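Long-range contacts in response regulator (Pseudomonas putida, PDB 3HDV), which probably takes up a phosphoryl group on an aspartate of its CheY-like receiver domain and so relays a two-component signal: residues 9-14 and 35-40; 53-58 and 83-88; 59-64 and 89-94; 70-75 and 100-105; 21-26 and 112-117. All blocks are in the same frame, centred on the assembly; numbering follows the deposited sequence.

How the interactions relate
Interactions 1 and 2 are pairs of neighbouring strands in one parallel sheet, with centres 9 Å apart; strands 9-13 and 53-58 join them, for instance through Val13 N and Ile57 O, 2.7 Å apart. Interaction 3 continues from the C-terminal ends of strands 53-58 and 83-88 into the loops around Asp59, the predicted phosphorylation site, where Asp14 OD1 of interaction 1 comes within 4.1 Å of Asp59 OD2. Interactions 4 and 5 lie on opposite sides of the chain's centre, their own centres 21 Å apart. Interaction 4 meets the sheet where Ile84 O is 2.6 Å from Val105 N, and interaction 5 meets it through packing of Leu23 and Leu117 on Ile57.

Interaction 1 (9-14 and 35-40); sequences LVLVVD and VGADGA
Leu11 lays its CD1 over the neighbouring strand, 3.9 Å from Ala37 CB and 4.0 Å from Val35 CG2. With CG anti to the backbone N (chi1 174°), the leucine leans out of its own strand and covers the line between the two. Val13 follows on the same face, its CG2 beside Ala37 CB; the small alanine leaves room for both larger neighbours. Val35 also turns CG1 toward the end of Leu9, whose side chain runs at about a right angle to it. The opposite face has Val12 across from Gly36, so only one strand supplies a side chain there, and Ile24 of helix 17-29 packs against both.

The backbones form a parallel ladder of four bonds. Val35 N gives to Val10 O, Val12 N to Val35 O at 2.7 Å, Ala37 N to Val12 O and Asp14 N to Ala37 O at 3.0 Å. Helix 17-29 completes the beta-alpha-beta unit between these strands.

Just past the end of strand 9-13 comes Asp14, whose OD1 accepts from Asn16 N and whose OD2 accepts from Asn19. The contact thus passes from a branched aliphatic interior, where paired amides satisfy the main chain, to a carboxylate held in a fixed orientation at the end of the sheet, where receiver domains have their acidic pocket.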
# COMPACT_ATOMS: atom_id res chain seq x y z
N LEU B 9 -0.97 12.74 12.30
CA LEU B 9 -1.80 11.67 11.78
C LEU B 9 -2.34 12.00 10.36
O LEU B 9 -2.94 13.07 10.16
CB LEU B 9 -2.95 11.39 12.76
CG LEU B 9 -3.98 10.30 12.44
CD1 LEU B 9 -3.21 8.96 12.36
CD2 LEU B 9 -5.02 10.30 13.56
N VAL B 10 -2.13 11.08 9.39
CA VAL B 10 -2.60 11.25 7.98
C VAL B 10 -3.81 10.37 7.77
O VAL B 10 -3.77 9.24 8.16
CB VAL B 10 -1.44 10.89 6.94
CG1 VAL B 10 -1.91 11.06 5.46
CG2 VAL B 10 -0.22 11.83 7.17
N LEU B 11 -4.90 10.91 7.21
CA LEU B 11 -6.03 10.06 6.82
C LEU B 11 -5.90 9.72 5.32
O LEU B 11 -5.90 10.60 4.47
CB LEU B 11 -7.33 10.82 6.98
CG LEU B 11 -8.63 10.15 6.50
CD1 LEU B 11 -8.97 8.91 7.33
CD2 LEU B 11 -9.76 11.23 6.59
N VAL B 12 -5.86 8.45 5.00
CA VAL B 12 -5.79 8.04 3.58
C VAL B 12 -7.16 7.56 3.13
O VAL B 12 -7.68 6.58 3.66
CB VAL B 12 -4.79 6.88 3.42
CG1 VAL B 12 -4.81 6.36 1.94
CG2 VAL B 12 -3.35 7.34 3.82
N VAL B 13 -7.73 8.20 2.12
CA VAL B 13 -9.07 7.84 1.69
C VAL B 13 -8.99 7.20 0.30
O VAL B 13 -8.53 7.83 -0.65
CB VAL B 13 -9.97 9.11 1.62
CG1 VAL B 13 -11.41 8.80 1.16
CG2 VAL B 13 -9.86 9.91 2.93
N ASP B 14 -9.48 5.97 0.19
CA ASP B 14 -9.53 5.25 -1.08
C ASP B 14 -10.48 4.09 -0.97
O ASP B 14 -10.48 3.36 0.04
CB ASP B 14 -8.10 4.75 -1.38
CG ASP B 14 -7.94 4.24 -2.80
OD1 ASP B 14 -8.96 4.07 -3.53
OD2 ASP B 14 -6.78 4.02 -3.16
N VAL B 35 -4.17 6.54 9.01
CA VAL B 35 -5.37 5.70 9.17
C VAL B 35 -6.11 5.77 7.86
O VAL B 35 -5.84 6.66 7.07
CB VAL B 35 -6.28 6.18 10.31
CG1 VAL B 35 -5.62 5.80 11.68
CG2 VAL B 35 -6.56 7.69 10.23
N GLY B 36 -7.01 4.82 7.62
CA GLY B 36 -7.66 4.72 6.31
C GLY B 36 -9.15 4.84 6.40
O GLY B 36 -9.74 4.38 7.39
N ALA B 37 -9.75 5.43 5.38
CA ALA B 37 -11.22 5.52 5.22
C ALA B 37 -11.53 4.98 3.83
O ALA B 37 -10.76 5.26 2.86
CB ALA B 37 -11.66 6.97 5.29
N ASP B 38 -12.64 4.25 3.69
CA ASP B 38 -12.95 3.59 2.43
C ASP B 38 -13.82 4.37 1.49
O ASP B 38 -14.29 3.84 0.45
CB ASP B 38 -13.49 2.17 2.68
CG ASP B 38 -14.95 2.16 3.23
OD1 ASP B 38 -15.57 3.24 3.45
OD2 ASP B 38 -15.46 1.01 3.44
N GLY B 39 -14.03 5.64 1.79
CA GLY B 39 -14.83 6.51 0.92
C GLY B 39 -15.18 7.80 1.63
O GLY B 39 -14.72 8.02 2.76
N ALA B 40 -15.98 8.66 0.98
CA ALA B 40 -16.27 9.98 1.52
C ALA B 40 -16.99 9.95 2.91
O ALA B 40 -16.63 10.70 3.81
CB ALA B 40 -17.05 10.82 0.53

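Interaction 2 (53-58 and 83-88); sequences IGLMIT and SIIVVS
Met56, a selenomethionine here, brings its methyl CE beside Ile84, 3.8 Å from CD1 and close to CG2 as well. The two side chains run side by side in the same direction; a bend at the last torsion (chi3 75°) swings the methyl over the isoleucine. Thr58 and Val86 continue this face, their CG2 methyls 4.2 Å apart, beta-branched residues suited to an extended strand. On the other face Leu55 CD1 lies 3.9 Å from Ile85 CD1, the two chains crossing at a slant, and Ile57 stands alongside Val87 with their CG2 methyls meeting at 3.8 Å.

Between these two layers run the parallel backbone bonds. Met56 N gives to Ser83 O, Ile85 N to Met56 O, Thr58 N to Ile85 O, and Val87 N to Thr58 O at 2.9 Å. The last approaches Thr58 O tilted 31° from the carbonyl plane, whereas the other three point nearly straight at their oxygens.

The polar edge lies at the start of the strands. A water gives a hydrogen bond of 2.6 Å to Gly54 O and accepts one of 3.0 Å from Ser83 N, bridging the pair where direct bonding has stopped. Serine suits this partly exposed end, its OG being bonded to Glu124 of helix 114-124.

The pair occupies the middle of the sheet, with strand 9-13 next to 53-58 and strand 106-109 next to 83-88. Helix 67-75, the crossover between the two strands, packs on Met56 and Val86 through Ile74 and Ile71, and helix 114-124 packs on Leu55 and Ile85.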
# COMPACT_ATOMS: atom_id res chain seq x y z
N ILE B 53 -6.11 14.09 13.13
CA ILE B 53 -5.84 14.10 11.68
C ILE B 53 -5.41 15.51 11.23
O ILE B 53 -6.17 16.47 11.34
CB ILE B 53 -7.04 13.59 10.86
CG1 ILE B 53 -7.35 12.13 11.27
CG2 ILE B 53 -6.81 13.82 9.32
CD1 ILE B 53 -8.72 11.68 10.76
N GLY B 54 -4.18 15.65 10.73
CA GLY B 54 -3.76 16.97 10.22
C GLY B 54 -3.63 17.06 8.71
O GLY B 54 -3.37 18.15 8.16
N LEU B 55 -3.82 15.92 8.03
CA LEU B 55 -3.69 15.89 6.56
C LEU B 55 -4.52 14.75 6.00
O LEU B 55 -4.57 13.69 6.59
CB LEU B 55 -2.19 15.74 6.13
CG LEU B 55 -1.76 15.48 4.68
CD1 LEU B 55 -2.06 16.67 3.78
CD2 LEU B 55 -0.27 15.27 4.63
N MSE B 56 -5.15 14.97 4.85
CA MSE B 56 -5.85 13.87 4.21
C MSE B 56 -5.32 13.69 2.78
O MSE B 56 -5.16 14.66 2.04
CB MSE B 56 -7.33 14.21 4.15
CG MSE B 56 -8.19 13.08 3.69
SE MSE B 56 -10.05 13.69 3.46
CE MSE B 56 -9.90 14.71 1.78
N ILE B 57 -5.09 12.44 2.42
CA ILE B 57 -4.77 12.04 1.05
C ILE B 57 -5.98 11.32 0.48
O ILE B 57 -6.47 10.39 1.08
CB ILE B 57 -3.55 11.08 0.98
CG1 ILE B 57 -2.31 11.82 1.53
CG2 ILE B 57 -3.32 10.58 -0.52
CD1 ILE B 57 -1.17 10.91 1.80
N THR B 58 -6.46 11.78 -0.67
CA THR B 58 -7.61 11.16 -1.30
C THR B 58 -7.50 10.91 -2.80
O THR B 58 -6.85 11.65 -3.53
CB THR B 58 -8.93 11.97 -1.00
OG1 THR B 58 -10.06 11.19 -1.41
CG2 THR B 58 -8.95 13.28 -1.76
N SER B 83 -5.61 20.44 5.35
CA SER B 83 -4.66 20.15 4.29
C SER B 83 -5.04 18.88 3.51
O SER B 83 -5.21 17.83 4.10
CB SER B 83 -3.32 19.91 4.93
OG SER B 83 -2.82 21.16 5.31
N ILE B 84 -5.14 19.00 2.20
CA ILE B 84 -5.55 17.88 1.36
C ILE B 84 -4.59 17.76 0.19
O ILE B 84 -4.29 18.75 -0.48
CB ILE B 84 -7.00 18.07 0.87
CG1 ILE B 84 -7.95 18.13 2.07
CG2 ILE B 84 -7.46 16.96 -0.12
CD1 ILE B 84 -9.36 18.48 1.62
N ILE B 85 -4.11 16.53 -0.01
CA ILE B 85 -3.30 16.17 -1.17
C ILE B 85 -4.18 15.14 -1.98
O ILE B 85 -4.66 14.15 -1.43
CB ILE B 85 -1.97 15.51 -0.78
CG1 ILE B 85 -1.05 16.50 -0.05
CG2 ILE B 85 -1.25 14.89 -2.07
CD1 ILE B 85 0.12 15.83 0.62
N VAL B 86 -4.40 15.44 -3.25
CA VAL B 86 -5.14 14.54 -4.16
C VAL B 86 -4.12 13.63 -4.85
O VAL B 86 -3.10 14.12 -5.38
CB VAL B 86 -5.96 15.35 -5.15
CG1 VAL B 86 -6.51 14.46 -6.32
CG2 VAL B 86 -7.17 16.05 -4.34
N VAL B 87 -4.36 12.33 -4.76
CA VAL B 87 -3.66 11.33 -5.58
C VAL B 87 -4.67 10.60 -6.46
O VAL B 87 -5.36 9.69 -5.99
CB VAL B 87 -2.76 10.41 -4.73
CG1 VAL B 87 -1.97 9.43 -5.64
CG2 VAL B 87 -1.72 11.29 -3.90
N SER B 88 -4.72 10.96 -7.75
CA SER B 88 -5.85 10.55 -8.59
C SER B 88 -5.61 9.50 -9.67
O SER B 88 -4.58 9.54 -10.40
CB SER B 88 -6.38 11.79 -9.29
OG SER B 88 -7.57 11.49 -9.97
O HOH W 1 -4.73 20.38 8.17

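Interaction 3 (59-64 and 89-94); sequences DLRMQP and GDTDVE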
# COMPACT_ATOMS: atom_id res chain seq x y z
N ASP B 59 -8.12 9.81 -3.25
CA ASP B 59 -8.40 9.59 -4.70
C ASP B 59 -9.64 10.44 -5.05
O ASP B 59 -10.38 10.90 -4.14
CB ASP B 59 -8.62 8.09 -5.00
CG ASP B 59 -8.39 7.72 -6.49
OD1 ASP B 59 -8.42 8.59 -7.40
OD2 ASP B 59 -8.21 6.53 -6.76
N LEU B 60 -9.83 10.70 -6.34
CA LEU B 60 -10.99 11.37 -6.87
C LEU B 60 -12.03 10.34 -7.32
O LEU B 60 -13.22 10.54 -7.20
CB LEU B 60 -10.56 12.24 -8.05
CG LEU B 60 -9.76 13.50 -7.67
CD1 LEU B 60 -9.59 14.29 -8.95
CD2 LEU B 60 -10.42 14.39 -6.55
N ARG B 61 -11.52 9.22 -7.81
CA ARG B 61 -12.30 8.14 -8.40
C ARG B 61 -12.78 7.15 -7.30
O ARG B 61 -12.09 6.19 -6.95
CB ARG B 61 -11.34 7.48 -9.38
CG ARG B 61 -11.84 7.22 -10.77
CD ARG B 61 -12.26 8.39 -11.67
NE ARG B 61 -13.28 9.31 -11.14
CZ ARG B 61 -13.11 10.62 -11.15
NH1 ARG B 61 -11.96 11.13 -11.64
NH2 ARG B 61 -14.03 11.41 -10.68
N MSE B 62 -13.93 7.41 -6.73
CA MSE B 62 -14.44 6.56 -5.65
C MSE B 62 -15.93 6.42 -5.76
O MSE B 62 -16.59 7.33 -6.23
CB MSE B 62 -14.08 7.13 -4.28
CG MSE B 62 -12.55 7.25 -4.04
SE MSE B 62 -12.18 7.84 -2.16
CE MSE B 62 -13.18 9.55 -2.16
N GLN B 63 -16.41 5.25 -5.33
CA GLN B 63 -17.84 4.94 -5.28
C GLN B 63 -18.19 4.62 -3.84
O GLN B 63 -17.46 3.88 -3.20
CB GLN B 63 -18.17 3.72 -6.16
CG GLN B 63 -17.85 3.86 -7.66
CD GLN B 63 -18.74 4.86 -8.43
OE1 GLN B 63 -19.46 5.67 -7.83
NE2 GLN B 63 -18.68 4.81 -9.77
N PRO B 64 -19.35 5.10 -3.34
CA PRO B 64 -20.41 5.87 -4.04
C PRO B 64 -20.30 7.39 -4.20
O PRO B 64 -21.02 7.96 -5.01
CB PRO B 64 -21.69 5.50 -3.24
CG PRO B 64 -21.22 5.18 -1.87
CD PRO B 64 -19.76 4.69 -1.99
N GLY B 89 -6.58 8.58 -9.80
CA GLY B 89 -6.73 7.79 -11.02
C GLY B 89 -7.20 8.64 -12.19
O GLY B 89 -7.03 9.86 -12.17
N ASP B 90 -7.80 8.03 -13.20
CA ASP B 90 -8.29 8.76 -14.40
C ASP B 90 -9.08 10.03 -14.06
O ASP B 90 -10.05 9.99 -13.26
CB ASP B 90 -9.19 7.86 -15.27
CG ASP B 90 -8.45 6.62 -15.83
OD1 ASP B 90 -7.18 6.55 -15.82
OD2 ASP B 90 -9.18 5.69 -16.27
N THR B 91 -8.67 11.14 -14.64
CA THR B 91 -9.32 12.42 -14.35
C THR B 91 -9.17 13.24 -15.65
O THR B 91 -8.89 12.65 -16.70
CB THR B 91 -8.70 13.13 -13.07
OG1 THR B 91 -9.25 14.45 -12.92
CG2 THR B 91 -7.16 13.26 -13.15
N ASP B 92 -9.32 14.55 -15.61
CA ASP B 92 -9.20 15.34 -16.83
C ASP B 92 -9.00 16.75 -16.37
O ASP B 92 -9.04 17.01 -15.17
CB ASP B 92 -10.48 15.25 -17.67
CG ASP B 92 -11.75 15.52 -16.83
OD1 ASP B 92 -11.90 16.62 -16.31
OD2 ASP B 92 -12.61 14.63 -16.70
N VAL B 93 -8.74 17.63 -17.32
CA VAL B 93 -8.35 18.98 -17.03
C VAL B 93 -9.42 19.73 -16.29
O VAL B 93 -9.12 20.39 -15.33
CB VAL B 93 -7.88 19.74 -18.30
CG1 VAL B 93 -7.73 21.24 -18.02
CG2 VAL B 93 -6.56 19.13 -18.79
N GLU B 94 -10.69 19.63 -16.71
CA GLU B 94 -11.76 20.39 -16.03
C GLU B 94 -11.88 20.02 -14.57
O GLU B 94 -11.99 20.89 -13.71
CB GLU B 94 -13.11 20.24 -16.78
CG GLU B 94 -13.02 20.99 -18.13
CD GLU B 94 -14.34 21.20 -18.88
OE1 GLU B 94 -15.30 20.39 -18.68
OE2 GLU B 94 -14.37 22.20 -19.71
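Asp59 accepts through OD1 from Gly89 N, joining the two loops that follow strands 53-58 and 83-88 at the C-terminal edge of the receiver domain's sheet. Asp59 is the predicted phosphorylation site; it carries no phosphoryl group here. The carboxylate also starts an Asx turn, since OD1 accepts from Arg61 N two residues on.

Three backbone hydrogen bonds converge on this one oxygen. Gly89 N, 3.0 Å from Asp59 OD1, comes in on the syn side, and Leu60 N, 2.8 Å from the same atom, on the anti side with a more bent N-H. Arg61 N meets it from above the carboxylate plane, at 3.2 Å. Donors from such different directions fix the rotation of the group, and CG anti to the backbone N (chi1 -158°) brings it to Gly89, which takes part through its backbone N alone.

Van der Waals contact is slight: Leu60 CD1 comes within 4.0 Å of Thr91 OG1, and the leucine is otherwise packed by Val86, Phe107 and Val99. Thr91 turns its hydroxyl to Glu95, which it meets by a hydrogen bond.

The basic side chain is Arg61, a long residue suited to this exposed place because it can reach from one loop to the other. Its chain folds at chi2 and chi3, and the guanidinium is further held by a salt bridge from NH1 to Glu95. That same NH1 gives a 2.8 Å bond to Asp90 O, which lies at the guanidinium edge and receives the N-H within its own carbonyl plane.

Interaction 4 (70-75 and 100-105); sequences LIRTIR and MHLGVV
Arg72 and Leu102 bring the backbones nearest, with CA atoms 7.2 Å apart, where helix 67-75 passes the C-terminal end of helix 93-101 and Gly103 breaks out of the helix with a positive phi of 87°, at which a CB would press on Leu102 O. Leu102 makes the apolar contact: its CD1 is 3.8 Å from Arg72 CG, the two side chains crossing at an oblique angle, while its CB sits 3.8 Å from Ile71 CG2. Ile71 reaches farther with CD1, meeting Val104 CG1 at about a right angle between the side chains. Aliphatic residues suit this inner side, where Ile71 and Val104 both rest on Val86 of the sheet.

Arg75 is the polar link. A bend at chi2 (-62°) carries its guanidinium to the helix end, where NE gives a 2.8 Å bond to Leu102 O; the oxygen lies in the guanidinium plane and points almost directly at the donor. NH1 is used by Leu82 O, and NH2 has a weak bond to a water that gives one to Gly103 O. The positive charge beside the helix's C-terminal carbonyls is probably favourable. A leucine in place of Arg75 would probably leave Leu102 O and Leu82 O without their side-chain donor.

The arrangement belongs to the CheY-like receiver fold, in which helices 40-49, 67-75 and 93-101 cover one face of the parallel sheet and 17-29 and 114-124 the other.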
# COMPACT_ATOMS: atom_id res chain seq x y z
N LEU B 70 -16.33 14.94 -1.84
CA LEU B 70 -15.83 14.89 -0.47
C LEU B 70 -15.10 16.18 -0.12
O LEU B 70 -15.35 16.80 0.92
CB LEU B 70 -14.92 13.68 -0.25
CG LEU B 70 -14.02 13.68 1.01
CD1 LEU B 70 -14.87 13.65 2.32
CD2 LEU B 70 -13.05 12.51 1.01
N ILE B 71 -14.19 16.61 -0.99
CA ILE B 71 -13.49 17.86 -0.79
C ILE B 71 -14.43 19.07 -0.64
O ILE B 71 -14.25 19.90 0.24
CB ILE B 71 -12.40 18.10 -1.92
CG1 ILE B 71 -11.37 16.97 -1.85
CG2 ILE B 71 -11.76 19.47 -1.77
CD1 ILE B 71 -10.39 16.89 -3.05
N ARG B 72 -15.43 19.16 -1.50
CA ARG B 72 -16.42 20.22 -1.41
C ARG B 72 -17.11 20.24 -0.04
O ARG B 72 -17.25 21.29 0.56
CB ARG B 72 -17.50 20.04 -2.47
CG ARG B 72 -17.25 20.77 -3.75
CD ARG B 72 -18.03 20.05 -4.83
NE ARG B 72 -17.77 20.60 -6.14
CZ ARG B 72 -18.13 20.00 -7.27
NH1 ARG B 72 -18.75 18.84 -7.25
NH2 ARG B 72 -17.85 20.59 -8.43
N THR B 73 -17.53 19.08 0.45
CA THR B 73 -18.18 19.10 1.78
C THR B 73 -17.21 19.48 2.89
O THR B 73 -17.61 20.13 3.89
CB THR B 73 -18.87 17.80 2.15
OG1 THR B 73 -17.90 16.76 2.35
CG2 THR B 73 -19.89 17.42 1.10
N ILE B 74 -15.93 19.07 2.75
CA ILE B 74 -14.93 19.48 3.74
C ILE B 74 -14.77 21.01 3.77
O ILE B 74 -14.74 21.61 4.83
CB ILE B 74 -13.56 18.75 3.58
CG1 ILE B 74 -13.71 17.26 3.87
CG2 ILE B 74 -12.51 19.36 4.53
CD1 ILE B 74 -12.54 16.40 3.40
N ARG B 75 -14.68 21.63 2.60
CA ARG B 75 -14.44 23.06 2.52
C ARG B 75 -15.64 23.87 3.00
O ARG B 75 -15.50 25.06 3.26
CB ARG B 75 -14.04 23.49 1.07
CG ARG B 75 -12.69 22.94 0.60
CD ARG B 75 -11.55 23.43 1.44
NE ARG B 75 -10.27 22.96 0.90
CZ ARG B 75 -9.33 22.34 1.61
NH1 ARG B 75 -9.53 22.13 2.91
NH2 ARG B 75 -8.19 21.95 1.01
N MSE B 100 -8.38 22.15 -7.98
CA MSE B 100 -7.41 23.19 -7.62
C MSE B 100 -8.08 24.48 -7.08
O MSE B 100 -7.55 25.12 -6.18
CB MSE B 100 -6.41 23.45 -8.78
CG MSE B 100 -5.49 22.24 -9.13
SE MSE B 100 -4.17 21.99 -7.64
CE MSE B 100 -3.05 23.56 -8.09
N HIS B 101 -9.24 24.86 -7.61
CA HIS B 101 -9.99 25.99 -7.03
C HIS B 101 -10.43 25.73 -5.60
O HIS B 101 -10.66 26.70 -4.85
CB HIS B 101 -11.24 26.34 -7.84
CG HIS B 101 -10.96 27.07 -9.12
ND1 HIS B 101 -10.41 28.33 -9.16
CD2 HIS B 101 -11.30 26.76 -10.40
CE1 HIS B 101 -10.37 28.75 -10.41
NE2 HIS B 101 -10.94 27.83 -11.18
N LEU B 102 -10.60 24.46 -5.24
CA LEU B 102 -10.88 24.07 -3.86
C LEU B 102 -9.65 24.12 -2.92
O LEU B 102 -9.77 23.85 -1.73
CB LEU B 102 -11.62 22.73 -3.77
CG LEU B 102 -13.00 22.72 -4.47
CD1 LEU B 102 -13.57 21.33 -4.68
CD2 LEU B 102 -14.00 23.63 -3.76
N GLY B 103 -8.47 24.47 -3.42
CA GLY B 103 -7.37 24.79 -2.52
C GLY B 103 -6.53 23.62 -2.04
O GLY B 103 -5.85 23.71 -0.99
N VAL B 104 -6.49 22.51 -2.79
CA VAL B 104 -5.71 21.36 -2.32
C VAL B 104 -4.22 21.72 -2.21
O VAL B 104 -3.76 22.62 -2.87
CB VAL B 104 -6.00 20.09 -3.16
CG1 VAL B 104 -7.48 19.75 -3.12
CG2 VAL B 104 -5.50 20.24 -4.64
N VAL B 105 -3.47 21.02 -1.37
CA VAL B 105 -1.99 21.20 -1.29
C VAL B 105 -1.32 20.85 -2.63
O VAL B 105 -0.45 21.58 -3.12
CB VAL B 105 -1.43 20.30 -0.18
CG1 VAL B 105 0.15 20.21 -0.18
CG2 VAL B 105 -1.98 20.79 1.19
O HOH W 2 -5.48 21.89 1.38

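Interaction 5 (21-26 and 112-117); sequences EALILY and VDLGKL
Leu114 sets its forked end against the broad side of Tyr26. CD1 lies over one face of the ring, 4.1 Å from its centroid and 23° off the normal, a CH-pi contact displaced toward the rim. Leu114 CD2 lies over the same face, nearer the other edge, by CD2 and CE2 of the tyrosine, and Leu114 CB comes 3.7 Å from Tyr26 OH, so the leucine follows the ring from its base to its hydroxyl. The ring reaches out because CG is anti to the backbone N (chi1 -173°). A flat residue suits this place, giving a smooth wall for a branched one.

Beside this pair a second bump meets its counterpart head-on: Leu23 CD1 and Leu117 CD2 approach tip to tip at 3.5 Å, closer than usual for two methyl groups. Leu114 CD2 comes in at the flank of the same Leu23 methyl, at 4.4 Å.

Helices 17-29 and 114-124, one near each end of the receiver domain's chain, lie next to each other on one face of its parallel sheet, and Ile57 lies beneath both Leu23 and Leu117. With an alanine in place of Tyr26, Leu114 would probably lose the surface under its methyls, and a gap would open between the helices.

Helix 114-124 begins at Asp113, the N-cap, whose OD1 accepts from Lys116 N at 2.8 Å and so fixes the turn that presents Leu114. On the outer side, Leu25 of the third subunit packs on Tyr26, and Glu21 of that subunit on Leu114.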
# COMPACT_ATOMS: atom_id res chain seq x y z
N GLU B 21 -4.18 0.41 2.04
CA GLU B 21 -3.23 -0.22 2.96
C GLU B 21 -1.74 -0.06 2.57
O GLU B 21 -0.90 0.07 3.46
CB GLU B 21 -3.59 -1.70 3.27
CG GLU B 21 -4.93 -1.82 4.15
CD GLU B 21 -4.94 -1.19 5.62
OE1 GLU B 21 -3.85 -1.06 6.34
OE2 GLU B 21 -6.10 -0.82 6.07
N ALA B 22 -1.44 -0.07 1.26
CA ALA B 22 -0.04 0.15 0.74
C ALA B 22 0.50 1.51 1.13
O ALA B 22 1.61 1.61 1.64
CB ALA B 22 0.05 -0.05 -0.77
N LEU B 23 -0.33 2.54 0.96
CA LEU B 23 0.05 3.90 1.32
C LEU B 23 0.15 4.06 2.83
O LEU B 23 1.06 4.72 3.34
CB LEU B 23 -0.94 4.91 0.76
CG LEU B 23 -0.62 6.40 0.70
CD1 LEU B 23 0.86 6.70 0.17
CD2 LEU B 23 -1.65 7.13 -0.16
N ILE B 24 -0.76 3.45 3.57
CA ILE B 24 -0.62 3.51 5.05
C ILE B 24 0.73 2.89 5.50
O ILE B 24 1.43 3.46 6.34
CB ILE B 24 -1.79 2.84 5.76
CG1 ILE B 24 -3.03 3.70 5.56
CG2 ILE B 24 -1.41 2.62 7.22
CD1 ILE B 24 -4.36 3.02 6.00
N LEU B 25 1.06 1.74 4.92
CA LEU B 25 2.34 1.08 5.19
C LEU B 25 3.54 2.00 4.82
O LEU B 25 4.52 2.09 5.56
CB LEU B 25 2.44 -0.24 4.43
CG LEU B 25 3.78 -0.97 4.57
CD1 LEU B 25 3.99 -1.39 6.05
CD2 LEU B 25 3.84 -2.17 3.61
N TYR B 26 3.47 2.63 3.66
CA TYR B 26 4.55 3.49 3.21
C TYR B 26 4.71 4.63 4.21
O TYR B 26 5.83 4.88 4.67
CB TYR B 26 4.32 3.99 1.78
CG TYR B 26 5.52 4.76 1.22
CD1 TYR B 26 6.59 4.08 0.64
CD2 TYR B 26 5.58 6.16 1.31
CE1 TYR B 26 7.72 4.77 0.14
CE2 TYR B 26 6.70 6.88 0.82
CZ TYR B 26 7.76 6.17 0.23
OH TYR B 26 8.85 6.87 -0.28
N VAL B 112 1.69 6.93 -8.27
CA VAL B 112 2.13 8.07 -7.50
C VAL B 112 3.64 8.08 -7.42
O VAL B 112 4.29 7.02 -7.33
CB VAL B 112 1.47 8.11 -6.07
CG1 VAL B 112 1.87 6.83 -5.25
CG2 VAL B 112 1.81 9.44 -5.32
N ASP B 113 4.20 9.29 -7.49
CA ASP B 113 5.60 9.52 -7.20
C ASP B 113 5.76 9.70 -5.68
O ASP B 113 5.47 10.75 -5.07
CB ASP B 113 6.07 10.73 -8.02
CG ASP B 113 7.46 11.21 -7.66
OD1 ASP B 113 7.98 10.93 -6.56
OD2 ASP B 113 8.00 11.95 -8.51
N LEU B 114 6.18 8.60 -5.06
CA LEU B 114 6.26 8.48 -3.60
C LEU B 114 7.23 9.47 -2.95
O LEU B 114 6.95 10.05 -1.89
CB LEU B 114 6.61 7.03 -3.24
CG LEU B 114 5.47 6.03 -3.48
CD1 LEU B 114 5.97 4.64 -3.21
CD2 LEU B 114 4.32 6.32 -2.55
N GLY B 115 8.39 9.67 -3.60
CA GLY B 115 9.35 10.61 -3.08
C GLY B 115 8.74 11.99 -3.07
O GLY B 115 8.86 12.70 -2.07
N LYS B 116 8.10 12.40 -4.17
CA LYS B 116 7.41 13.71 -4.17
C LYS B 116 6.28 13.77 -3.14
O LYS B 116 6.10 14.79 -2.43
CB LYS B 116 6.84 14.02 -5.55
CG LYS B 116 6.07 15.37 -5.67
CD LYS B 116 5.25 15.39 -6.99
CE LYS B 116 4.82 16.82 -7.41
NZ LYS B 116 4.17 16.82 -8.81
N LEU B 117 5.49 12.70 -3.07
CA LEU B 117 4.43 12.63 -2.03
C LEU B 117 4.96 12.87 -0.61
O LEU B 117 4.40 13.66 0.14
CB LEU B 117 3.67 11.29 -2.08
CG LEU B 117 2.50 11.11 -1.08
CD1 LEU B 117 1.39 12.22 -1.14
CD2 LEU B 117 1.84 9.71 -1.32